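Local atomic coordinates of catalase (Corynebacterium glutamicum, PDB entry 4B7H), a protein that breaks down hydrogen peroxide into water and dioxygen at a haem centre, binds NADPH, and is captured here with the inhibitor nitric oxide. Residues H124-R129 with P269-K274; T202-D207 with N265-I270; K231-W236 with V307-L312. All blocks are in the same frame, centred on the assembly; numbering follows the deposited sequence.

Along the chain, residues 124-129 come first, beside the haem, then 202-207, 231-236, 265-270, 269-274 and 307-312. Contact 1 closes the longest loop, from strand 125-132 to strand 270-279. Contact 2 lies within that loop and ends on the same part of the chain, sharing Pro269 and Ile270. It ties the loop ahead of strand 208-209 to the one that follows helix 254-264. Contact 3 starts inside both loops and ends beyond them, so it crosses each, passing over strand 270-279 to join its two sheet neighbours, strands 223-232 and 305-314. Gln206, Trp271 and Thr232 lie where the three contacts meet.

Contact 1: residues H124-R129 with P269-K274; sequences HGFALR and PIWDVK. With HEM (protoporphyrin IX containing Fe), chain E.
Phe126 drives the edge of its ring against one face of the Trp271 indole, and this aromatic pair makes up the whole contact. The geometry is T-shaped: the Phe126 ring and the five-membered ring of Trp271 have centroids 4.9 Å apart and planes at 86°. Phe126 CZ leads, 3.4 Å from Trp271 NE1 and 3.6 Å from Trp271 CE2, and CE2 of the same phenyl follows close behind, so the edge lands on the pyrrole part of the indole. The backbones stay well apart, with Phe126 CA 11.6 Å from Trp271 CA, and the two side chains bridge the gap between them. Phe126 has CG swung anti to the backbone N (chi1 -162°), which sends the ring across toward the tryptophan.

The one side-chain polar group of the pair, the buried Trp271 NE1, is hydrogen-bonded to the backbone O of Gln206 while the phenyl edge lies over the face of the indole. Haem contacts come from the same strand as Phe126: Gly125 CA is 3.5 Å from haem CMD, and Ala127 CB is 4.0 Å from haem CBD.

Within the antiparallel catalase beta-barrel, the pair joins strand 125-132 to strand 270-279 through the core. Phe107 meets Phe126 edge-to-face, Phe310 of strand 305-314 packs on both rings, and Phe230 of strand 223-232 touches Trp271.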
loop_
_atom_site.group_PDB
_atom_site.type_symbol
_atom_site.label_atom_id
_atom_site.label_comp_id
_atom_site.label_asym_id
_atom_site.label_seq_id
_atom_site.Cartn_x
_atom_site.Cartn_y
_atom_site.Cartn_z
ATOM N N HIS A 124 -20.707 10.230 19.867
ATOM C CA HIS A 124 -19.864 11.138 19.097
ATOM C C HIS A 124 -18.469 11.241 19.667
ATOM O O HIS A 124 -18.273 11.452 20.870
ATOM C CB HIS A 124 -20.489 12.524 18.974
ATOM C CG HIS A 124 -21.729 12.524 18.149
ATOM N ND1 HIS A 124 -21.737 12.871 16.817
ATOM C CD2 HIS A 124 -22.994 12.154 18.453
ATOM C CE1 HIS A 124 -22.965 12.746 16.343
ATOM N NE2 HIS A 124 -23.748 12.317 17.319
ATOM N N GLY A 125 -17.492 11.095 18.784
ATOM C CA GLY A 125 -16.102 11.262 19.153
ATOM C C GLY A 125 -15.789 12.705 19.482
ATOM O O GLY A 125 -16.369 13.628 18.909
ATOM N N PHE A 126 -14.842 12.891 20.396
ATOM C CA PHE A 126 -14.470 14.201 20.912
ATOM C C PHE A 126 -12.963 14.100 21.161
ATOM O O PHE A 126 -12.511 13.851 22.283
ATOM C CB PHE A 126 -15.244 14.456 22.213
ATOM C CG PHE A 126 -15.297 15.900 22.648
ATOM C CD1 PHE A 126 -14.150 16.566 23.043
ATOM C CD2 PHE A 126 -16.512 16.572 22.711
ATOM C CE1 PHE A 126 -14.207 17.897 23.464
ATOM C CE2 PHE A 126 -16.580 17.904 23.148
ATOM C CZ PHE A 126 -15.426 18.562 23.522
ATOM N N ALA A 127 -12.184 14.279 20.095
ATOM C CA ALA A 127 -10.768 13.931 20.108
ATOM C C ALA A 127 -9.866 15.147 19.987
ATOM O O ALA A 127 -9.840 15.813 18.945
ATOM C CB ALA A 127 -10.472 12.936 18.993
ATOM N N LEU A 128 -9.101 15.406 21.043
ATOM C CA LEU A 128 -8.269 16.602 21.147
ATOM C C LEU A 128 -6.794 16.286 21.003
ATOM O O LEU A 128 -6.328 15.270 21.518
ATOM C CB LEU A 128 -8.473 17.234 22.521
ATOM C CG LEU A 128 -9.861 17.818 22.758
ATOM C CD1 LEU A 128 -10.185 17.794 24.235
ATOM C CD2 LEU A 128 -9.925 19.238 22.203
ATOM N N ARG A 129 -6.064 17.166 20.315
ATOM C CA ARG A 129 -4.604 17.180 20.358
ATOM C C ARG A 129 -4.142 18.503 20.932
ATOM O O ARG A 129 -4.584 19.564 20.481
ATOM C CB ARG A 129 -3.994 17.058 18.959
ATOM C CG ARG A 129 -2.512 17.482 18.922
ATOM C CD ARG A 129 -1.818 16.925 17.688
ATOM N NE ARG A 129 -1.906 15.470 17.714
ATOM C CZ ARG A 129 -1.849 14.683 16.646
ATOM N NH1 ARG A 129 -1.668 15.207 15.438
ATOM N NH2 ARG A 129 -1.974 13.368 16.791
ATOM N N PRO A 269 -16.775 28.254 19.815
ATOM C CA PRO A 269 -17.263 27.432 20.926
ATOM C C PRO A 269 -16.182 27.195 21.979
ATOM O O PRO A 269 -14.987 27.077 21.651
ATOM C CB PRO A 269 -17.656 26.116 20.247
ATOM C CG PRO A 269 -16.753 26.029 19.064
ATOM C CD PRO A 269 -16.574 27.460 18.589
ATOM N N ILE A 270 -16.613 27.132 23.237
ATOM C CA ILE A 270 -15.717 27.002 24.374
ATOM C C ILE A 270 -16.168 25.842 25.255
ATOM O O ILE A 270 -17.368 25.571 25.376
ATOM C CB ILE A 270 -15.700 28.313 25.200
ATOM C CG1 ILE A 270 -15.172 29.472 24.352
ATOM C CG2 ILE A 270 -14.868 28.166 26.465
ATOM C CD1 ILE A 270 -15.487 30.832 24.924
ATOM N N TRP A 271 -15.202 25.140 25.840
ATOM C CA TRP A 271 -15.468 24.128 26.855
ATOM C C TRP A 271 -14.614 24.411 28.077
ATOM O O TRP A 271 -13.432 24.740 27.950
ATOM C CB TRP A 271 -15.099 22.736 26.345
ATOM C CG TRP A 271 -16.069 22.136 25.373
ATOM C CD1 TRP A 271 -17.009 21.177 25.640
ATOM C CD2 TRP A 271 -16.203 22.450 23.979
ATOM N NE1 TRP A 271 -17.721 20.878 24.498
ATOM C CE2 TRP A 271 -17.240 21.638 23.464
ATOM C CE3 TRP A 271 -15.541 23.331 23.114
ATOM C CZ2 TRP A 271 -17.631 21.681 22.123
ATOM C CZ3 TRP A 271 -15.930 23.375 21.778
ATOM C CH2 TRP A 271 -16.967 22.552 21.295
ATOM N N ASP A 272 -15.204 24.272 29.259
ATOM C CA ASP A 272 -14.421 24.338 30.488
ATOM C C ASP A 272 -13.786 22.980 30.792
ATOM O O ASP A 272 -14.466 21.954 30.792
ATOM C CB ASP A 272 -15.284 24.829 31.646
ATOM C CG ASP A 272 -15.644 26.290 31.503
ATOM O OD1 ASP A 272 -14.743 27.137 31.692
ATOM O OD2 ASP A 272 -16.813 26.590 31.180
ATOM N N VAL A 273 -12.474 22.985 31.017
ATOM C CA VAL A 273 -11.713 21.765 31.291
ATOM C C VAL A 273 -11.672 21.499 32.789
ATOM O O VAL A 273 -11.192 22.330 33.560
ATOM C CB VAL A 273 -10.267 21.875 30.762
ATOM C CG1 VAL A 273 -9.482 20.610 31.086
ATOM C CG2 VAL A 273 -10.265 22.136 29.258
ATOM N N LYS A 274 -12.191 20.347 33.198
ATOM C CA LYS A 274 -12.236 19.981 34.609
ATOM C C LYS A 274 -11.768 18.541 34.778
ATOM O O LYS A 274 -11.755 17.766 33.816
ATOM C CB LYS A 274 -13.658 20.149 35.171
ATOM C CG LYS A 274 -14.303 21.500 34.867
ATOM C CD LYS A 274 -15.652 21.663 35.560
ATOM C CE LYS A 274 -16.306 22.991 35.188
ATOM N NZ LYS A 274 -15.503 24.151 35.660
HETATM C CHA HEM E . -11.144 5.935 16.481
HETATM C CHB HEM E . -9.647 1.738 18.396
HETATM C CHC HEM E . -12.496 2.549 22.224
HETATM C CHD HEM E . -12.657 7.190 20.951
HETATM C C1A HEM E . -10.507 4.730 16.655
HETATM C C2A HEM E . -9.555 4.133 15.737
HETATM C C3A HEM E . -9.137 2.983 16.286
HETATM C C4A HEM E . -9.811 2.811 17.550
HETATM C CMA HEM E . -8.124 1.976 15.732
HETATM C CAA HEM E . -9.115 4.752 14.391
HETATM C CBA HEM E . -7.942 5.693 14.630
HETATM C CGA HEM E . -7.326 6.194 13.351
HETATM O O1A HEM E . -6.923 7.384 13.337
HETATM O O2A HEM E . -7.221 5.436 12.352
HETATM C C1B HEM E . -10.304 1.565 19.593
HETATM C C2B HEM E . -10.223 0.403 20.448
HETATM C C3B HEM E . -11.038 0.626 21.500
HETATM C C4B HEM E . -11.625 1.938 21.339
HETATM C CMB HEM E . -9.361 -0.838 20.136
HETATM C CAB HEM E . -11.330 -0.251 22.732
HETATM C CBB HEM E . -10.447 -1.130 23.207
HETATM C C1C HEM E . -12.645 3.922 22.311
HETATM C C2C HEM E . -12.992 4.706 23.488
HETATM C C3C HEM E . -13.032 5.997 23.112
HETATM C C4C HEM E . -12.693 6.054 21.706
HETATM C CMC HEM E . -13.279 4.116 24.891
HETATM C CAC HEM E . -13.293 7.272 23.950
HETATM C CBC HEM E . -13.006 7.350 25.260
HETATM C C1D HEM E . -12.338 7.251 19.623
HETATM C C2D HEM E . -12.423 8.453 18.859
HETATM C C3D HEM E . -11.959 8.083 17.476
HETATM C C4D HEM E . -11.620 6.687 17.528
HETATM C CMD HEM E . -12.899 9.822 19.337
HETATM C CAD HEM E . -11.849 9.044 16.302
HETATM C CBD HEM E . -10.587 9.884 16.483
HETATM C CGD HEM E . -10.593 10.872 15.355
HETATM O O1D HEM E . -9.696 10.809 14.476
HETATM O O2D HEM E . -11.519 11.720 15.318
HETATM N NA HEM E . -10.638 3.903 17.761
HETATM N NB HEM E . -11.165 2.482 20.155
HETATM N NC HEM E . -12.463 4.781 21.240
HETATM N ND HEM E . -11.870 6.220 18.812
HETATM FE FE HEM E . -11.585 4.342 19.477
#

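Contact 2: residues T202-D207 with N265-I270; sequences TSRHQD and NGDFPI
Arg204 carries this contact, laying its aliphatic chain on Pro269 and bringing its charged end near Asp267. Ahead of it, Thr202 sets the shape of the loop: its OG1 accepts from His205 N at 3.0 Å, three residues on, which forms an ST motif. The same hydroxyl shares a short 2.6 Å bond with His205 ND1, which ties down the imidazole. Ser203 turns its own hydroxyl to His74.

Arg204 follows, its CG 3.8 Å from Pro269 CB; the two side chains cross at about a right angle, with CD also resting on the pyrrolidine CB and CG. A bend at chi3 (-71°) carries the guanidinium off Pro269, with NH1 on the side of Asp267. Arg204 NH1 gives a hydrogen bond to a water at 2.9 Å, lying at the guanidinium edge, and that water donates to Asp267 O at 2.9 Å. The segment 265-270 is the exit from helix 254-264: Gly266, with positive phi, ends it in a Schellman motif, and Asp267 centres an inverse gamma turn that leads to Pro269 and strand 270-279. The direct salt bridge from Arg204 NH1 to Asp267 OD2 is long (3.6 Å) and of charges only, the oxygen lying out of the guanidinium plane with no N-H directed at it, and doubtful because Asp267 has two conformers. The firmer ionic partner is Asp258 on helix 254-264, which takes Arg204 NE.

His205 places CE1 over one face of that guanidinium. Gln206 reaches back from NE2 to Ser203 O in a weak bond, and Asp207 ends the segment in a salt bridge to Lys231.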
loop_
_atom_site.group_PDB
_atom_site.type_symbol
_atom_site.label_atom_id
_atom_site.label_comp_id
_atom_site.label_asym_id
_atom_site.label_seq_id
_atom_site.Cartn_x
_atom_site.Cartn_y
_atom_site.Cartn_z
ATOM N N THR A 202 -25.463 19.511 17.652
ATOM C CA THR A 202 -24.216 19.948 17.037
ATOM C C THR A 202 -23.027 19.388 17.801
ATOM O O THR A 202 -23.178 18.776 18.870
ATOM C CB THR A 202 -24.070 21.491 17.041
ATOM O OG1 THR A 202 -23.705 21.925 18.356
ATOM C CG2 THR A 202 -25.361 22.192 16.609
ATOM N N SER A 203 -21.837 19.619 17.262
ATOM C CA SER A 203 -20.615 19.286 17.980
ATOM C C SER A 203 -20.340 20.235 19.135
ATOM O O SER A 203 -19.598 19.889 20.059
ATOM C CB SER A 203 -19.423 19.322 17.036
ATOM O OG SER A 203 -19.567 18.369 16.011
ATOM N N ARG A 204 -20.909 21.441 19.065
ATOM C CA ARG A 204 -20.674 22.474 20.070
ATOM C C ARG A 204 -21.559 22.301 21.298
ATOM O O ARG A 204 -21.230 22.802 22.382
ATOM C CB ARG A 204 -20.920 23.859 19.466
ATOM C CG ARG A 204 -20.115 24.128 18.192
ATOM C CD ARG A 204 -20.421 25.507 17.613
ATOM N NE ARG A 204 -21.761 25.569 17.038
ATOM C CZ ARG A 204 -22.706 26.432 17.393
ATOM N NH1 ARG A 204 -22.479 27.342 18.336
ATOM N NH2 ARG A 204 -23.887 26.382 16.794
ATOM N N HIS A 205 -22.676 21.599 21.122
ATOM C CA HIS A 205 -23.680 21.446 22.168
ATOM C C HIS A 205 -23.654 20.066 22.820
ATOM O O HIS A 205 -24.694 19.414 22.987
ATOM C CB HIS A 205 -25.065 21.746 21.592
ATOM C CG HIS A 205 -25.243 23.177 21.183
ATOM N ND1 HIS A 205 -24.926 23.644 19.925
ATOM C CD2 HIS A 205 -25.683 24.252 21.881
ATOM C CE1 HIS A 205 -25.181 24.939 19.858
ATOM N NE2 HIS A 205 -25.636 25.334 21.034
ATOM N N GLN A 206 -22.451 19.630 23.183
ATOM C CA GLN A 206 -22.251 18.370 23.891
ATOM C C GLN A 206 -21.007 18.519 24.746
ATOM O O GLN A 206 -20.096 19.285 24.404
ATOM C CB GLN A 206 -22.055 17.213 22.900
ATOM C CG GLN A 206 -20.744 17.322 22.127
ATOM C CD GLN A 206 -20.622 16.345 20.986
ATOM O OE1 GLN A 206 -21.394 15.383 20.869
ATOM N NE2 GLN A 206 -19.647 16.593 20.120
ATOM N N ASP A 207 -20.974 17.812 25.871
ATOM C CA ASP A 207 -19.748 17.691 26.645
ATOM C C ASP A 207 -18.793 16.725 25.959
ATOM O O ASP A 207 -19.201 15.917 25.112
ATOM C CB ASP A 207 -20.022 17.107 28.032
ATOM C CG ASP A 207 -20.718 18.071 28.976
ATOM O OD1 ASP A 207 -20.644 19.307 28.779
ATOM O OD2 ASP A 207 -21.312 17.560 29.955
ATOM N N ASN A 265 -18.078 32.672 11.479
ATOM C CA ASN A 265 -18.865 33.809 11.945
ATOM C C ASN A 265 -18.342 34.407 13.245
ATOM O O ASN A 265 -18.903 35.368 13.760
ATOM C CB ASN A 265 -20.338 33.414 12.112
ATOM C CG ASN A 265 -20.994 33.034 10.801
ATOM O OD1 ASN A 265 -20.555 33.450 9.729
ATOM N ND2 ASN A 265 -22.056 32.238 10.882
ATOM N N GLY A 266 -17.274 33.835 13.789
ATOM C CA GLY A 266 -16.693 34.353 15.015
ATOM C C GLY A 266 -17.362 33.873 16.291
ATOM O O GLY A 266 -17.059 34.368 17.383
ATOM N N ASP A 267 -18.278 32.916 16.160
ATOM C CA ASP A 267 -18.972 32.353 17.313
ATOM C C ASP A 267 -18.187 31.153 17.837
ATOM O O ASP A 267 -18.630 30.000 17.728
ATOM C CB ASP A 267 -20.397 31.949 16.920
ATOM C CG ASP A 267 -21.258 31.570 18.114
ATOM O OD1 ASP A 267 -20.881 31.894 19.260
ATOM O OD2 ASP A 267 -22.326 30.955 17.901
ATOM N N PHE A 268 -17.019 31.431 18.400
ATOM C CA PHE A 268 -16.092 30.376 18.789
ATOM C C PHE A 268 -16.611 29.576 19.980
ATOM O O PHE A 268 -16.847 30.140 21.045
ATOM C CB PHE A 268 -14.734 30.983 19.144
ATOM C CG PHE A 268 -14.150 31.868 18.067
ATOM C CD1 PHE A 268 -14.166 31.487 16.727
ATOM C CD2 PHE A 268 -13.581 33.091 18.405
ATOM C CE1 PHE A 268 -13.614 32.312 15.747
ATOM C CE2 PHE A 268 -13.036 33.913 17.441
ATOM C CZ PHE A 268 -13.051 33.523 16.106
ATOM N N PRO A 269 -16.775 28.254 19.815
ATOM C CA PRO A 269 -17.263 27.432 20.926
ATOM C C PRO A 269 -16.182 27.195 21.979
ATOM O O PRO A 269 -14.987 27.077 21.651
ATOM C CB PRO A 269 -17.656 26.116 20.247
ATOM C CG PRO A 269 -16.753 26.029 19.064
ATOM C CD PRO A 269 -16.574 27.460 18.589
ATOM N N ILE A 270 -16.613 27.132 23.237
ATOM C CA ILE A 270 -15.717 27.002 24.374
ATOM C C ILE A 270 -16.168 25.842 25.255
ATOM O O ILE A 270 -17.368 25.571 25.376
ATOM C CB ILE A 270 -15.700 28.313 25.200
ATOM C CG1 ILE A 270 -15.172 29.472 24.352
ATOM C CG2 ILE A 270 -14.868 28.166 26.465
ATOM C CD1 ILE A 270 -15.487 30.832 24.924
HETATM O O HOH W 1 -20.128 28.403 19.574
#

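Contact 3: residues K231-W236 with V307-L312; sequences KTRQGW and VGYFIL
The ST turn at the end of strand 223-232 presents Arg233, whose guanidinium reaches over strand 270-279 to Tyr309 on strand 305-314, at the surface of the antiparallel sheet of the catalase barrel. Thr232 OG1 builds the turn, accepting from Gln234 N at 3.0 Å and from Gly235 N at 3.2 Å, so one hydroxyl holds two backbone N-H groups and the chain folds back just beside Arg233.

The touch itself is slight. Arg233 NH2 comes 3.9 Å from Tyr309 CB and 4.1 Å from Tyr309 CG, meeting the root of the side chain rather than the middle of the ring. The approach is oblique, with guanidinium and phenol ring planes 41° apart. Arg233 gains its reach by being extended from CG to NE (chi3 -169°). The Tyr309 ring stacks on His81. Just before it, Val307 and Gly308 both face Val273, forming a classic beta bulge in strand 305-314.

Asp272, on the strand that lies between, faces Arg233 NE with OD2 in a salt bridge and lies close to NH2 with OD1, which fixes the guanidinium where NH2 grazes Tyr309. The positive charge is probably balanced largely by Asp272, and what passes between arginine and tyrosine at this partly solvent-open surface is van der Waals packing, with no hydrogen bond across.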
loop_
_atom_site.group_PDB
_atom_site.type_symbol
_atom_site.label_atom_id
_atom_site.label_comp_id
_atom_site.label_asym_id
_atom_site.label_seq_id
_atom_site.Cartn_x
_atom_site.Cartn_y
_atom_site.Cartn_z
ATOM N N LYS A 231 -16.663 20.549 29.730
ATOM C CA LYS A 231 -18.047 20.960 29.946
ATOM C C LYS A 231 -18.424 22.090 28.991
ATOM O O LYS A 231 -17.851 23.185 29.043
ATOM C CB LYS A 231 -18.279 21.363 31.411
ATOM C CG LYS A 231 -17.858 20.295 32.433
ATOM C CD LYS A 231 -18.651 19.002 32.300
ATOM C CE LYS A 231 -20.115 19.195 32.682
ATOM N NZ LYS A 231 -20.854 17.888 32.687
ATOM N N THR A 232 -19.376 21.816 28.105
ATOM C CA THR A 232 -19.692 22.766 27.049
ATOM C C THR A 232 -20.298 24.064 27.577
ATOM O O THR A 232 -21.242 24.048 28.363
ATOM C CB THR A 232 -20.633 22.165 25.992
ATOM O OG1 THR A 232 -21.060 23.215 25.120
ATOM C CG2 THR A 232 -21.851 21.518 26.645
ATOM N N ARG A 233 -19.744 25.191 27.144
ATOM C CA ARG A 233 -20.319 26.480 27.499
ATOM C C ARG A 233 -21.558 26.798 26.679
ATOM O O ARG A 233 -22.340 27.686 27.040
ATOM C CB ARG A 233 -19.291 27.593 27.342
ATOM C CG ARG A 233 -18.283 27.618 28.453
ATOM C CD ARG A 233 -17.701 29.002 28.634
ATOM N NE ARG A 233 -16.555 28.952 29.528
ATOM C CZ ARG A 233 -15.670 29.930 29.667
ATOM N NH1 ARG A 233 -15.802 31.050 28.970
ATOM N NH2 ARG A 233 -14.655 29.783 30.504
ATOM N N GLN A 234 -21.733 26.078 25.574
ATOM C CA GLN A 234 -22.903 26.249 24.718
ATOM C C GLN A 234 -24.109 25.485 25.276
ATOM O O GLN A 234 -25.261 25.810 24.962
ATOM C CB GLN A 234 -22.585 25.790 23.291
ATOM C CG GLN A 234 -21.529 26.648 22.583
ATOM C CD GLN A 234 -20.119 26.499 23.149
ATOM O OE1 GLN A 234 -19.496 27.485 23.553
ATOM N NE2 GLN A 234 -19.606 25.268 23.171
ATOM N N GLY A 235 -23.826 24.482 26.107
ATOM C CA GLY A 235 -24.844 23.665 26.750
ATOM C C GLY A 235 -25.242 22.461 25.915
ATOM O O GLY A 235 -25.214 22.531 24.683
ATOM N N TRP A 236 -25.614 21.360 26.571
ATOM C CA TRP A 236 -26.214 20.223 25.875
ATOM C C TRP A 236 -27.487 20.691 25.181
ATOM O O TRP A 236 -28.314 21.390 25.775
ATOM C CB TRP A 236 -26.561 19.091 26.846
ATOM C CG TRP A 236 -25.419 18.158 27.173
ATOM C CD1 TRP A 236 -24.649 18.173 28.298
ATOM C CD2 TRP A 236 -24.947 17.052 26.378
ATOM N NE1 TRP A 236 -23.717 17.160 28.244
ATOM C CE2 TRP A 236 -23.881 16.456 27.080
ATOM C CE3 TRP A 236 -25.327 16.512 25.144
ATOM C CZ2 TRP A 236 -23.188 15.343 26.593
ATOM C CZ3 TRP A 236 -24.638 15.400 24.661
ATOM C CH2 TRP A 236 -23.574 14.838 25.380
ATOM N N VAL A 307 -9.719 23.421 35.750
ATOM C CA VAL A 307 -8.343 23.484 35.272
ATOM C C VAL A 307 -8.168 24.707 34.376
ATOM O O VAL A 307 -7.211 25.476 34.524
ATOM C CB VAL A 307 -7.954 22.208 34.481
ATOM C CG1 VAL A 307 -6.539 22.331 33.934
ATOM C CG2 VAL A 307 -8.091 20.970 35.363
ATOM N N GLY A 308 -9.097 24.885 33.443
ATOM C CA GLY A 308 -8.999 25.958 32.465
ATOM C C GLY A 308 -10.109 25.831 31.442
ATOM O O GLY A 308 -11.165 25.284 31.753
ATOM N N TYR A 309 -9.894 26.349 30.235
ATOM C CA TYR A 309 -10.879 26.207 29.170
ATOM C C TYR A 309 -10.161 26.037 27.843
ATOM O O TYR A 309 -8.977 26.368 27.722
ATOM C CB TYR A 309 -11.813 27.426 29.108
ATOM C CG TYR A 309 -11.147 28.704 28.627
ATOM C CD1 TYR A 309 -10.526 29.571 29.521
ATOM C CD2 TYR A 309 -11.151 29.050 27.277
ATOM C CE1 TYR A 309 -9.914 30.741 29.080
ATOM C CE2 TYR A 309 -10.544 30.209 26.824
ATOM C CZ TYR A 309 -9.928 31.057 27.727
ATOM O OH TYR A 309 -9.327 32.215 27.266
ATOM N N PHE A 310 -10.869 25.535 26.838
ATOM C CA PHE A 310 -10.344 25.602 25.482
ATOM C C PHE A 310 -11.381 26.210 24.546
ATOM O O PHE A 310 -12.588 26.168 24.814
ATOM C CB PHE A 310 -9.764 24.259 24.982
ATOM C CG PHE A 310 -10.784 23.184 24.711
ATOM C CD1 PHE A 310 -11.516 23.181 23.529
ATOM C CD2 PHE A 310 -10.961 22.137 25.611
ATOM C CE1 PHE A 310 -12.430 22.172 23.263
ATOM C CE2 PHE A 310 -11.881 21.124 25.355
ATOM C CZ PHE A 310 -12.617 21.147 24.180
ATOM N N ILE A 311 -10.888 26.814 23.472
ATOM C CA ILE A 311 -11.711 27.547 22.525
ATOM C C ILE A 311 -11.340 27.105 21.116
ATOM O O ILE A 311 -10.166 26.851 20.832
ATOM C CB ILE A 311 -11.518 29.081 22.715
ATOM C CG1 ILE A 311 -12.419 29.887 21.778
ATOM C CG2 ILE A 311 -10.041 29.482 22.588
ATOM C CD1 ILE A 311 -12.447 31.380 22.100
ATOM N N LEU A 312 -12.339 26.962 20.250
ATOM C CA LEU A 312 -12.071 26.606 18.859
ATOM C C LEU A 312 -12.209 27.874 18.029
ATOM O O LEU A 312 -13.317 28.415 17.889
ATOM C CB LEU A 312 -13.041 25.532 18.362
ATOM C CG LEU A 312 -13.101 24.258 19.210
ATOM C CD1 LEU A 312 -14.073 23.244 18.604
ATOM C CD2 LEU A 312 -11.714 23.650 19.375
#